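Local atomic coordinates of endonuclease and methylase LlaGI (Lactococcus lactis, PDB entry 5FFJ), a protein that is a single-chain Type ISP restriction-modification enzyme that probably methylates DNA and, with its nuclease (deleted here), cuts it, using a helicase-like ATPase and a DNA-recognition domain. Residues N630-S635 with S785-A790. Sequence-based numbering, arbitrary orientation.
Sequences NQNPVS and SYYIAA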
loop_
_atom_site.group_PDB
_atom_site.type_symbol
_atom_site.label_atom_id
_atom_site.label_comp_id
_atom_site.label_asym_id
_atom_site.label_seq_id
_atom_site.Cartn_x
_atom_site.Cartn_y
_atom_site.Cartn_z
ATOM N N ASN A 630 -29.460 2.695 14.439
ATOM C CA ASN A 630 -30.767 3.298 14.182
ATOM C C ASN A 630 -30.696 4.823 14.095
ATOM O O ASN A 630 -31.447 5.447 13.345
ATOM C CB ASN A 630 -31.769 2.890 15.266
ATOM C CG ASN A 630 -31.812 1.388 15.492
ATOM O OD1 ASN A 630 -31.912 0.925 16.627
ATOM N ND2 ASN A 630 -31.726 0.622 14.411
ATOM N N GLN A 631 -29.780 5.416 14.856
ATOM C CA GLN A 631 -29.653 6.868 14.912
ATOM C C GLN A 631 -28.996 7.436 13.655
ATOM O O GLN A 631 -29.461 8.432 13.101
ATOM C CB GLN A 631 -28.846 7.282 16.145
ATOM N N ASN A 632 -27.919 6.796 13.208
ATOM C CA ASN A 632 -27.094 7.327 12.120
ATOM C C ASN A 632 -27.821 7.356 10.772
ATOM O O ASN A 632 -28.602 6.453 10.470
ATOM C CB ASN A 632 -25.809 6.502 11.992
ATOM C CG ASN A 632 -24.951 6.936 10.819
ATOM O OD1 ASN A 632 -25.127 6.463 9.698
ATOM N ND2 ASN A 632 -24.018 7.843 11.074
ATOM N N PRO A 633 -27.567 8.398 9.956
ATOM C CA PRO A 633 -28.178 8.489 8.626
ATOM C C PRO A 633 -27.634 7.469 7.631
ATOM O O PRO A 633 -28.414 6.838 6.918
ATOM C CB PRO A 633 -27.823 9.909 8.183
ATOM C CG PRO A 633 -26.580 10.216 8.903
ATOM C CD PRO A 633 -26.777 9.607 10.254
ATOM N N VAL A 634 -26.313 7.324 7.571
ATOM C CA VAL A 634 -25.692 6.382 6.645
ATOM C C VAL A 634 -26.101 4.957 6.996
ATOM O O VAL A 634 -26.460 4.173 6.118
ATOM C CB VAL A 634 -24.157 6.495 6.660
ATOM C CG1 VAL A 634 -23.537 5.469 5.715
ATOM C CG2 VAL A 634 -23.725 7.905 6.278
ATOM N N SER A 635 -26.035 4.630 8.283
ATOM C CA SER A 635 -26.522 3.352 8.775
ATOM C C SER A 635 -27.948 3.137 8.305
ATOM O O SER A 635 -28.231 2.168 7.613
ATOM C CB SER A 635 -26.462 3.296 10.299
ATOM O OG SER A 635 -25.130 3.413 10.763
ATOM N N SER A 785 -14.190 4.506 7.966
ATOM C CA SER A 785 -13.510 5.621 8.608
ATOM C C SER A 785 -14.532 6.626 9.130
ATOM O O SER A 785 -14.299 7.293 10.138
ATOM C CB SER A 785 -12.545 6.297 7.635
ATOM O OG SER A 785 -11.588 5.372 7.150
ATOM N N TYR A 786 -15.666 6.725 8.443
ATOM C CA TYR A 786 -16.740 7.622 8.858
ATOM C C TYR A 786 -17.376 7.151 10.165
ATOM O O TYR A 786 -17.473 7.917 11.125
ATOM C CB TYR A 786 -17.802 7.730 7.761
ATOM C CG TYR A 786 -19.103 8.357 8.217
ATOM C CD1 TYR A 786 -20.104 7.588 8.797
ATOM C CD2 TYR A 786 -19.335 9.717 8.058
ATOM C CE1 TYR A 786 -21.290 8.153 9.216
ATOM C CE2 TYR A 786 -20.524 10.290 8.471
ATOM C CZ TYR A 786 -21.496 9.505 9.050
ATOM O OH TYR A 786 -22.678 10.077 9.462
ATOM N N TYR A 787 -17.817 5.894 10.185
ATOM C CA TYR A 787 -18.427 5.297 11.373
ATOM C C TYR A 787 -17.539 5.462 12.600
ATOM O O TYR A 787 -17.951 6.031 13.612
ATOM C CB TYR A 787 -18.697 3.805 11.152
ATOM C CG TYR A 787 -19.833 3.473 10.207
ATOM C CD1 TYR A 787 -20.863 4.373 9.967
ATOM C CD2 TYR A 787 -19.879 2.243 9.563
ATOM C CE1 TYR A 787 -21.902 4.058 9.108
ATOM C CE2 TYR A 787 -20.911 1.921 8.703
ATOM C CZ TYR A 787 -21.918 2.831 8.479
ATOM O OH TYR A 787 -22.946 2.509 7.622
ATOM N N ILE A 788 -16.320 4.946 12.498
ATOM C CA ILE A 788 -15.349 5.013 13.579
ATOM C C ILE A 788 -15.125 6.450 14.034
ATOM O O ILE A 788 -15.014 6.720 15.229
ATOM C CB ILE A 788 -14.012 4.385 13.141
ATOM C CG1 ILE A 788 -14.196 2.879 12.936
ATOM C CG2 ILE A 788 -12.914 4.652 14.171
ATOM C CD1 ILE A 788 -13.038 2.206 12.247
ATOM N N ALA A 789 -15.059 7.371 13.079
ATOM C CA ALA A 789 -14.858 8.779 13.397
ATOM C C ALA A 789 -16.037 9.333 14.186
ATOM O O ALA A 789 -15.854 10.100 15.130
ATOM C CB ALA A 789 -14.649 9.583 12.129
ATOM N N ALA A 790 -17.246 8.944 13.794
ATOM C CA ALA A 790 -18.451 9.380 14.489
ATOM C C ALA A 790 -18.421 8.927 15.944
ATOM O O ALA A 790 -18.492 9.748 16.856
ATOM C CB ALA A 790 -19.694 8.845 13.794
#
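Asn632 and Tyr786 reach toward each other from opposite directions, each with CG anti to its own backbone N (chi1 176° for Asn632). Asn632 is the N-cap of helix 633-646 in the coupler region. Tyr786 lies on helix 783-797 of the methylase region, next to strand 813-815 of its sheet. The contact therefore joins coupler to methyltransferase through a helix start and the flank of a helix.

The two ends of the Asn632 amide do different work. OD1 accepts from Ser635 N, the capping bond, and weakly from Ser635 OG. ND2 donates to Tyr786 OH at 3.1 Å, with a bent N-H...O angle of 140°. It comes in at the edge of the ring, and the amide and ring planes stand 71° apart.

Val634 spans the two neighbouring tyrosines, one methyl on each. CG2 packs on Tyr786 CE1 at 3.8 Å, and CG1 meets Tyr787 OH at 3.6 Å. The two rings also touch each other, with Tyr787 CD1 at the edge of the Tyr786 ring. The Pro633 ring adds CG beside Tyr786 OH at 3.9 Å. A leucine in place of Tyr786 would probably leave Asn632 ND2 without this acceptor and open a gap beside Val634 CG2.

Arg839 of helix 834-841 touches both Pro633 and Tyr786. Tyr787 OH is hydrogen-bonded to His612 ND1, and the Tyr787 ring also meets that of Phe619. On the coupler side, Ser635 OG sits 3.7 Å from Tyr787 CE1.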